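Local coordinates for protein estrogen receptor (Crassostrea gigas, PDB 4N1Y) that probably regulates gene transcription as a constitutively active nuclear hormone receptor, belonging to the steroid receptor group, at residues W78-S90 with L135-L148. Numbering follows the deposited sequence.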
ATOM      1  N   TRP B  78      -4.226  -8.577   8.968  1.00 47.80           N
ATOM      2  CA  TRP B  78      -5.280  -8.434   9.973  1.00 41.39           C
ATOM      3  C   TRP B  78      -5.551  -6.977  10.282  1.00 46.61           C
ATOM      4  O   TRP B  78      -6.709  -6.561  10.359  1.00 52.80           O
ATOM      5  CB  TRP B  78      -4.918  -9.172  11.261  1.00 47.65           C
ATOM      6  CG  TRP B  78      -3.642  -8.698  11.901  1.00 55.76           C
ATOM      7  CD1 TRP B  78      -2.366  -9.016  11.521  1.00 60.89           C
ATOM      8  CD2 TRP B  78      -3.516  -7.851  13.049  1.00 58.60           C
ATOM      9  NE1 TRP B  78      -1.457  -8.405  12.349  1.00 65.11           N
ATOM     10  CE2 TRP B  78      -2.136  -7.677  13.291  1.00 62.49           C
ATOM     11  CE3 TRP B  78      -4.435  -7.202  13.881  1.00 56.61           C
ATOM     12  CZ2 TRP B  78      -1.654  -6.885  14.331  1.00 55.85           C
ATOM     13  CZ3 TRP B  78      -3.950  -6.415  14.916  1.00 50.32           C
ATOM     14  CH2 TRP B  78      -2.575  -6.271  15.133  1.00 51.41           C
ATOM     15  N   MET B  79      -4.492  -6.190  10.429  1.00 42.50           N
ATOM     16  CA  MET B  79      -4.676  -4.785  10.778  1.00 45.78           C
ATOM     17  C   MET B  79      -5.332  -3.996   9.645  1.00 47.91           C
ATOM     18  O   MET B  79      -6.129  -3.091   9.897  1.00 57.90           O
ATOM     19  CB  MET B  79      -3.346  -4.141  11.160  1.00 45.91           C
ATOM     20  CG  MET B  79      -3.457  -2.666  11.505  1.00 43.63           C
ATOM     21  SD  MET B  79      -4.470  -2.378  12.977  1.00 49.16           S
ATOM     22  CE  MET B  79      -3.208  -2.515  14.246  1.00 51.98           C
ATOM     23  N   GLU B  80      -4.977  -4.318   8.403  1.00 47.97           N
ATOM     24  CA  GLU B  80      -5.580  -3.659   7.245  1.00 43.46           C
ATOM     25  C   GLU B  80      -7.081  -3.928   7.228  1.00 45.41           C
ATOM     26  O   GLU B  80      -7.888  -3.023   7.018  1.00 43.41           O
ATOM     27  CB  GLU B  80      -4.962  -4.144   5.933  1.00 37.44           C
ATOM     28  CG  GLU B  80      -3.451  -4.174   5.902  1.00 54.36           C
ATOM     29  CD  GLU B  80      -2.901  -4.823   4.633  1.00 76.06           C
ATOM     30  OE1 GLU B  80      -3.410  -4.509   3.535  1.00 75.59           O
ATOM     31  OE2 GLU B  80      -1.994  -5.686   4.738  1.00 88.19           O
ATOM     32  N   LEU B  81      -7.452  -5.177   7.493  1.00 46.21           N
ATOM     33  CA  LEU B  81      -8.856  -5.551   7.508  1.00 38.25           C
ATOM     34  C   LEU B  81      -9.616  -4.766   8.569  1.00 39.78           C
ATOM     35  O   LEU B  81     -10.701  -4.265   8.305  1.00 44.66           O
ATOM     36  CB  LEU B  81      -9.007  -7.052   7.740  1.00 36.77           C
ATOM     37  CG  LEU B  81      -8.577  -7.891   6.530  1.00 50.47           C
ATOM     38  CD1 LEU B  81      -8.525  -9.383   6.868  1.00 54.45           C
ATOM     39  CD2 LEU B  81      -9.457  -7.625   5.295  1.00 42.80           C
ATOM     40  N   LEU B  82      -9.044  -4.660   9.768  1.00 36.28           N
ATOM     41  CA  LEU B  82      -9.664  -3.870  10.818  1.00 37.31           C
ATOM     42  C   LEU B  82      -9.916  -2.437  10.355  1.00 46.79           C
ATOM     43  O   LEU B  82     -11.027  -1.931  10.510  1.00 53.32           O
ATOM     44  CB  LEU B  82      -8.811  -3.874  12.079  1.00 41.56           C
ATOM     45  CG  LEU B  82      -8.725  -5.219  12.788  1.00 49.65           C
ATOM     46  CD1 LEU B  82      -7.764  -5.147  13.951  1.00 44.79           C
ATOM     47  CD2 LEU B  82     -10.104  -5.637  13.285  1.00 53.29           C
ATOM     48  N   LEU B  83      -8.881  -1.791   9.818  1.00 44.03           N
ATOM     49  CA  LEU B  83      -8.977  -0.397   9.391  1.00 40.92           C
ATOM     50  C   LEU B  83      -9.895  -0.238   8.182  1.00 48.92           C
ATOM     51  O   LEU B  83     -10.676   0.713   8.106  1.00 43.86           O
ATOM     52  CB  LEU B  83      -7.594   0.162   9.067  1.00 33.45           C
ATOM     53  CG  LEU B  83      -6.620   0.058  10.245  1.00 40.81           C
ATOM     54  CD1 LEU B  83      -5.269   0.713   9.929  1.00 41.17           C
ATOM     55  CD2 LEU B  83      -7.233   0.648  11.511  1.00 35.39           C
ATOM     56  N   LEU B  84      -9.809  -1.174   7.242  1.00 44.15           N
ATOM     57  CA  LEU B  84     -10.668  -1.117   6.072  1.00 42.64           C
ATOM     58  C   LEU B  84     -12.125  -1.144   6.499  1.00 46.03           C
ATOM     59  O   LEU B  84     -12.939  -0.374   5.995  1.00 57.12           O
ATOM     60  CB  LEU B  84     -10.378  -2.268   5.109  1.00 40.94           C
ATOM     61  CG  LEU B  84     -11.325  -2.260   3.914  1.00 49.58           C
ATOM     62  CD1 LEU B  84     -10.823  -1.253   2.915  1.00 52.23           C
ATOM     63  CD2 LEU B  84     -11.425  -3.627   3.267  1.00 53.54           C
ATOM     64  N   ASN B  85     -12.451  -2.026   7.435  1.00 41.34           N
ATOM     65  CA  ASN B  85     -13.815  -2.135   7.919  1.00 48.34           C
ATOM     66  C   ASN B  85     -14.271  -0.869   8.598  1.00 57.23           C
ATOM     67  O   ASN B  85     -15.335  -0.323   8.299  1.00 58.09           O
ATOM     68  CB  ASN B  85     -13.943  -3.295   8.899  1.00 54.80           C
ATOM     69  CG  ASN B  85     -13.877  -4.626   8.219  1.00 65.23           C
ATOM     70  OD1 ASN B  85     -13.985  -4.716   6.993  1.00 71.35           O
ATOM     71  ND2 ASN B  85     -13.714  -5.681   9.004  1.00 70.48           N
ATOM     72  N   CYS B  86     -13.427  -0.392   9.499  1.00 56.75           N
ATOM     73  CA  CYS B  86     -13.710   0.807  10.249  1.00 48.66           C
ATOM     74  C   CYS B  86     -14.002   1.987   9.334  1.00 44.70           C
ATOM     75  O   CYS B  86     -14.928   2.759   9.589  1.00 39.58           O
ATOM     76  CB  CYS B  86     -12.540   1.129  11.160  1.00 47.38           C
ATOM     77  SG  CYS B  86     -12.768   2.661  12.054  1.00 65.56           S
ATOM     78  N   ALA B  87     -13.234   2.099   8.254  1.00 38.83           N
ATOM     79  CA  ALA B  87     -13.478   3.127   7.248  1.00 39.22           C
ATOM     80  C   ALA B  87     -14.900   3.031   6.713  1.00 42.13           C
ATOM     81  O   ALA B  87     -15.580   4.040   6.546  1.00 49.78           O
ATOM     82  CB  ALA B  87     -12.475   3.018   6.109  1.00 29.64           C
ATOM     83  N   PHE B  88     -15.337   1.816   6.419  1.00 48.90           N
ATOM     84  CA  PHE B  88     -16.656   1.625   5.834  1.00 58.30           C
ATOM     85  C   PHE B  88     -17.722   1.863   6.897  1.00 53.70           C
ATOM     86  O   PHE B  88     -18.771   2.433   6.602  1.00 60.77           O
ATOM     87  CB  PHE B  88     -16.805   0.226   5.215  1.00 63.53           C
ATOM     88  CG  PHE B  88     -18.021   0.082   4.323  1.00 66.31           C
ATOM     89  CD1 PHE B  88     -18.031   0.617   3.040  1.00 62.60           C
ATOM     90  CD2 PHE B  88     -19.171  -0.555   4.781  1.00 68.87           C
ATOM     91  CE1 PHE B  88     -19.149   0.490   2.218  1.00 58.21           C
ATOM     92  CE2 PHE B  88     -20.294  -0.675   3.969  1.00 66.88           C
ATOM     93  CZ  PHE B  88     -20.279  -0.147   2.685  1.00 60.48           C
ATOM     94  N   ARG B  89     -17.460   1.419   8.128  1.00 47.83           N
ATOM     95  CA  ARG B  89     -18.354   1.725   9.248  1.00 48.69           C
ATOM     96  C   ARG B  89     -18.495   3.235   9.417  1.00 52.42           C
ATOM     97  O   ARG B  89     -19.511   3.715   9.910  1.00 61.20           O
ATOM     98  CB  ARG B  89     -17.852   1.099  10.566  1.00 42.74           C
ATOM     99  CG  ARG B  89     -18.340  -0.316  10.862  1.00 39.79           C
ATOM    100  CD  ARG B  89     -17.941  -0.785  12.270  1.00 55.70           C
ATOM    101  NE  ARG B  89     -16.493  -0.730  12.490  1.00 66.30           N
ATOM    102  CZ  ARG B  89     -15.660  -1.746  12.256  1.00 78.53           C
ATOM    103  NH1 ARG B  89     -16.124  -2.899  11.794  1.00 82.32           N
ATOM    104  NH2 ARG B  89     -14.359  -1.615  12.477  1.00 85.90           N
ATOM    105  N   SER B  90     -17.481   3.974   8.982  1.00 37.35           N
ATOM    106  CA  SER B  90     -17.394   5.400   9.252  1.00 52.25           C
ATOM    107  C   SER B  90     -17.812   6.284   8.081  1.00 55.26           C
ATOM    108  O   SER B  90     -17.672   7.508   8.144  1.00 61.77           O
ATOM    109  CB  SER B  90     -15.978   5.753   9.699  1.00 47.93           C
ATOM    110  OG  SER B  90     -15.698   5.119  10.937  1.00 53.11           O
ATOM    111  N   LEU B 135     -19.478   3.707  -2.639  1.00 52.06           N
ATOM    112  CA  LEU B 135     -19.144   2.306  -2.485  1.00 49.18           C
ATOM    113  C   LEU B 135     -20.301   1.514  -1.884  1.00 49.40           C
ATOM    114  O   LEU B 135     -20.850   1.895  -0.852  1.00 49.01           O
ATOM    115  CB  LEU B 135     -17.907   2.158  -1.612  1.00 52.73           C
ATOM    116  CG  LEU B 135     -17.256   0.787  -1.713  1.00 59.30           C
ATOM    117  CD1 LEU B 135     -16.314   0.761  -2.894  1.00 63.40           C
ATOM    118  CD2 LEU B 135     -16.558   0.423  -0.410  1.00 63.15           C
ATOM    119  N   HIS B 136     -20.662   0.412  -2.542  1.00 48.66           N
ATOM    120  CA  HIS B 136     -21.702  -0.500  -2.079  1.00 41.91           C
ATOM    121  C   HIS B 136     -21.123  -1.551  -1.106  1.00 44.02           C
ATOM    122  O   HIS B 136     -19.912  -1.812  -1.134  1.00 35.81           O
ATOM    123  CB  HIS B 136     -22.334  -1.175  -3.286  1.00 50.60           C
ATOM    124  CG  HIS B 136     -23.598  -1.914  -2.981  1.00 63.57           C
ATOM    125  ND1 HIS B 136     -23.613  -3.232  -2.569  1.00 63.68           N
ATOM    126  CD2 HIS B 136     -24.893  -1.523  -3.048  1.00 55.33           C
ATOM    127  CE1 HIS B 136     -24.864  -3.615  -2.385  1.00 63.97           C
ATOM    128  NE2 HIS B 136     -25.660  -2.596  -2.666  1.00 62.11           N
ATOM    129  N   LYS B 137     -21.960  -2.117  -0.230  1.00 41.67           N
ATOM    130  CA  LYS B 137     -21.507  -3.164   0.698  1.00 38.79           C
ATOM    131  C   LYS B 137     -20.831  -4.317  -0.046  1.00 49.70           C
ATOM    132  O   LYS B 137     -19.724  -4.753   0.330  1.00 45.10           O
ATOM    133  CB  LYS B 137     -22.659  -3.714   1.533  1.00 41.77           C
ATOM    134  CG  LYS B 137     -22.201  -4.670   2.625  1.00 52.31           C
ATOM    135  CD  LYS B 137     -23.376  -5.425   3.221  1.00 73.07           C
ATOM    136  CE  LYS B 137     -22.941  -6.448   4.269  1.00 78.17           C
ATOM    137  NZ  LYS B 137     -24.118  -6.960   5.044  1.00 80.93           N
ATOM    138  N   ASP B 138     -21.491  -4.790  -1.108  1.00 43.28           N
ATOM    139  CA  ASP B 138     -20.947  -5.866  -1.932  1.00 42.43           C
ATOM    140  C   ASP B 138     -19.548  -5.564  -2.418  1.00 43.57           C
ATOM    141  O   ASP B 138     -18.718  -6.459  -2.522  1.00 46.74           O
ATOM    142  CB  ASP B 138     -21.843  -6.146  -3.127  1.00 49.45           C
ATOM    143  CG  ASP B 138     -23.132  -6.789  -2.729  1.00 60.14           C
ATOM    144  OD1 ASP B 138     -23.256  -7.200  -1.556  1.00 60.61           O
ATOM    145  OD2 ASP B 138     -24.015  -6.903  -3.597  1.00 72.44           O
ATOM    146  N   GLU B 139     -19.290  -4.308  -2.747  1.00 44.88           N
ATOM    147  CA  GLU B 139     -17.954  -3.938  -3.161  1.00 43.22           C
ATOM    148  C   GLU B 139     -17.015  -4.032  -1.967  1.00 47.45           C
ATOM    149  O   GLU B 139     -15.895  -4.513  -2.108  1.00 54.39           O
ATOM    150  CB  GLU B 139     -17.943  -2.541  -3.763  1.00 44.57           C
ATOM    151  CG  GLU B 139     -18.933  -2.382  -4.912  1.00 57.93           C
ATOM    152  CD  GLU B 139     -18.902  -0.986  -5.523  1.00 61.50           C
ATOM    153  OE1 GLU B 139     -19.726  -0.145  -5.101  1.00 52.21           O
ATOM    154  OE2 GLU B 139     -18.061  -0.728  -6.413  1.00 59.73           O
ATOM    155  N   LEU B 140     -17.474  -3.618  -0.787  1.00 39.99           N
ATOM    156  CA  LEU B 140     -16.608  -3.693   0.382  1.00 39.85           C
ATOM    157  C   LEU B 140     -16.269  -5.140   0.749  1.00 46.81           C
ATOM    158  O   LEU B 140     -15.106  -5.464   1.026  1.00 47.20           O
ATOM    159  CB  LEU B 140     -17.239  -3.010   1.595  1.00 42.10           C
ATOM    160  CG  LEU B 140     -16.320  -3.296   2.805  1.00 56.45           C
ATOM    161  CD1 LEU B 140     -15.267  -2.201   3.058  1.00 55.02           C
ATOM    162  CD2 LEU B 140     -17.094  -3.631   4.069  1.00 67.37           C
ATOM    163  N   LEU B 141     -17.288  -5.997   0.755  1.00 38.98           N
ATOM    164  CA  LEU B 141     -17.090  -7.423   0.972  1.00 46.26           C
ATOM    165  C   LEU B 141     -15.988  -7.962   0.047  1.00 46.64           C
ATOM    166  O   LEU B 141     -15.099  -8.697   0.477  1.00 51.03           O
ATOM    167  CB  LEU B 141     -18.402  -8.176   0.753  1.00 47.85           C
ATOM    168  CG  LEU B 141     -19.442  -7.855   1.831  1.00 43.06           C
ATOM    169  CD1 LEU B 141     -20.725  -8.631   1.653  1.00 40.07           C
ATOM    170  CD2 LEU B 141     -18.861  -8.137   3.187  1.00 37.15           C
ATOM    171  N   LEU B 142     -16.047  -7.588  -1.223  1.00 39.42           N
ATOM    172  CA  LEU B 142     -15.048  -8.047  -2.175  1.00 41.87           C
ATOM    173  C   LEU B 142     -13.699  -7.458  -1.819  1.00 45.24           C
ATOM    174  O   LEU B 142     -12.675  -8.127  -1.870  1.00 47.99           O
ATOM    175  CB  LEU B 142     -15.452  -7.655  -3.596  1.00 38.42           C
ATOM    176  CG  LEU B 142     -16.683  -8.435  -4.077  1.00 38.69           C
ATOM    177  CD1 LEU B 142     -17.100  -7.966  -5.465  1.00 37.15           C
ATOM    178  CD2 LEU B 142     -16.438  -9.962  -4.037  1.00 34.36           C
ATOM    179  N   LEU B 143     -13.715  -6.209  -1.392  1.00 51.39           N
ATOM    180  CA  LEU B 143     -12.484  -5.524  -1.041  1.00 47.51           C
ATOM    181  C   LEU B 143     -11.752  -6.193   0.112  1.00 47.12           C
ATOM    182  O   LEU B 143     -10.543  -6.373   0.052  1.00 52.37           O
ATOM    183  CB  LEU B 143     -12.800  -4.081  -0.671  1.00 42.93           C
ATOM    184  CG  LEU B 143     -12.911  -3.143  -1.857  1.00 48.62           C
ATOM    185  CD1 LEU B 143     -13.467  -1.847  -1.380  1.00 50.81           C
ATOM    186  CD2 LEU B 143     -11.535  -2.923  -2.439  1.00 52.91           C
ATOM    187  N   GLN B 144     -12.472  -6.562   1.164  1.00 38.10           N
ATOM    188  CA  GLN B 144     -11.803  -7.216   2.262  1.00 42.02           C
ATOM    189  C   GLN B 144     -11.258  -8.565   1.788  1.00 39.55           C
ATOM    190  O   GLN B 144     -10.126  -8.921   2.098  1.00 47.54           O
ATOM    191  CB  GLN B 144     -12.704  -7.331   3.492  1.00 45.43           C
ATOM    192  CG  GLN B 144     -14.140  -7.648   3.262  1.00 57.18           C
ATOM    193  CD  GLN B 144     -14.942  -7.497   4.545  1.00 65.34           C
ATOM    194  OE1 GLN B 144     -15.984  -8.129   4.731  1.00 70.04           O
ATOM    195  NE2 GLN B 144     -14.472  -6.623   5.422  1.00 64.84           N
ATOM    196  N   ALA B 145     -12.046  -9.304   1.021  1.00 34.89           N
ATOM    197  CA  ALA B 145     -11.584 -10.591   0.515  1.00 30.47           C
ATOM    198  C   ALA B 145     -10.299 -10.374  -0.283  1.00 46.13           C
ATOM    199  O   ALA B 145      -9.312 -11.121  -0.154  1.00 40.39           O
ATOM    200  CB  ALA B 145     -12.630 -11.232  -0.324  1.00 31.54           C
ATOM    201  N   MET B 146     -10.310  -9.313  -1.076  1.00 39.95           N
ATOM    202  CA  MET B 146      -9.148  -8.938  -1.854  1.00 39.37           C
ATOM    203  C   MET B 146      -7.957  -8.568  -0.960  1.00 41.25           C
ATOM    204  O   MET B 146      -6.834  -9.016  -1.194  1.00 43.96           O
ATOM    205  CB  MET B 146      -9.502  -7.769  -2.765  1.00 49.77           C
ATOM    206  CG  MET B 146      -8.428  -7.458  -3.740  1.00 55.06           C
ATOM    207  SD  MET B 146      -7.918  -8.963  -4.571  1.00 82.50           S
ATOM    208  CE  MET B 146      -9.078  -8.953  -5.916  1.00 83.15           C
ATOM    209  N   VAL B 147      -8.216  -7.799   0.095  1.00 37.23           N
ATOM    210  CA  VAL B 147      -7.161  -7.386   1.021  1.00 34.39           C
ATOM    211  C   VAL B 147      -6.485  -8.626   1.594  1.00 39.15           C
ATOM    212  O   VAL B 147      -5.267  -8.686   1.719  1.00 42.17           O
ATOM    213  CB  VAL B 147      -7.704  -6.510   2.168  1.00 26.64           C
ATOM    214  CG1 VAL B 147      -6.616  -6.296   3.244  1.00 26.77           C
ATOM    215  CG2 VAL B 147      -8.158  -5.174   1.631  1.00 25.97           C
ATOM    216  N   LEU B 148      -7.309  -9.611   1.930  1.00 40.36           N
ATOM    217  CA  LEU B 148      -6.856 -10.902   2.423  1.00 34.58           C
ATOM    218  C   LEU B 148      -5.973 -11.655   1.428  1.00 47.38           C
ATOM    219  O   LEU B 148      -4.856 -12.019   1.748  1.00 52.79           O
ATOM    220  CB  LEU B 148      -8.068 -11.757   2.770  1.00 36.54           C
ATOM    221  CG  LEU B 148      -7.796 -13.182   3.206  1.00 40.52           C
ATOM    222  CD1 LEU B 148      -7.078 -13.171   4.530  1.00 41.11           C
ATOM    223  CD2 LEU B 148      -9.116 -13.918   3.314  1.00 42.12           C
TER
HETATM  224  O   HOH W   1      -3.253  -6.786   1.833  1.00 38.46           O
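F88 lies across L140 and reaches the start of helix 137-149. A chi1 of -167° sets CG anti to the backbone N and lays the ring against L140 and the first turn of that helix. F88 CB meets L140 CD1 at 3.6 Å, and CG touches both methyls of L140. Further out, CD1 and CE1 meet the L135 side chain, with F88 CE1 3.7 Å from L135 CD2. At the tip, F88 CZ is 3.8 Å from K137 CA. One ring face receives a CH-pi contact: L140 CB stands 4.0 Å from the F88 ring centroid, 13° off the normal. An alanine here would probably leave L135 and L140 without the aromatic surface they pack on and open a gap beside the first turn of helix 137-149. H136 and E139 form a capping box there, H136 N donating to E139 OE1, and the H136 ring caps the turn by accepting from D138 N at ND1. One turn before F88, L84 is a knob in the hole formed by L140, L143, Q144 and V147, its CD2 3.7 Å from Q144 CA. L81 CD2 continues the apolar seam, 3.7 Å from V147 CG1. At the far end a water donates to E80 OE1 and V147 O, each 2.8 Å away; E80 OE1 also forms a salt bridge with R199. The segment axes run antiparallel at 164° and approach to 9.7 Å, a buried pairing near the centre of the chain, within the helical sandwich of nuclear receptor ligand-binding domains. Around it, V147 packs on L195 of helix 187-215, L142 touches helices 7-15 and 159-180, and M146 meets helix 159-180 and L193 of the second subunit. Beyond the end of helix 67-89, S90 OG is hydrogen-bonded to A99 N in strand 97-99.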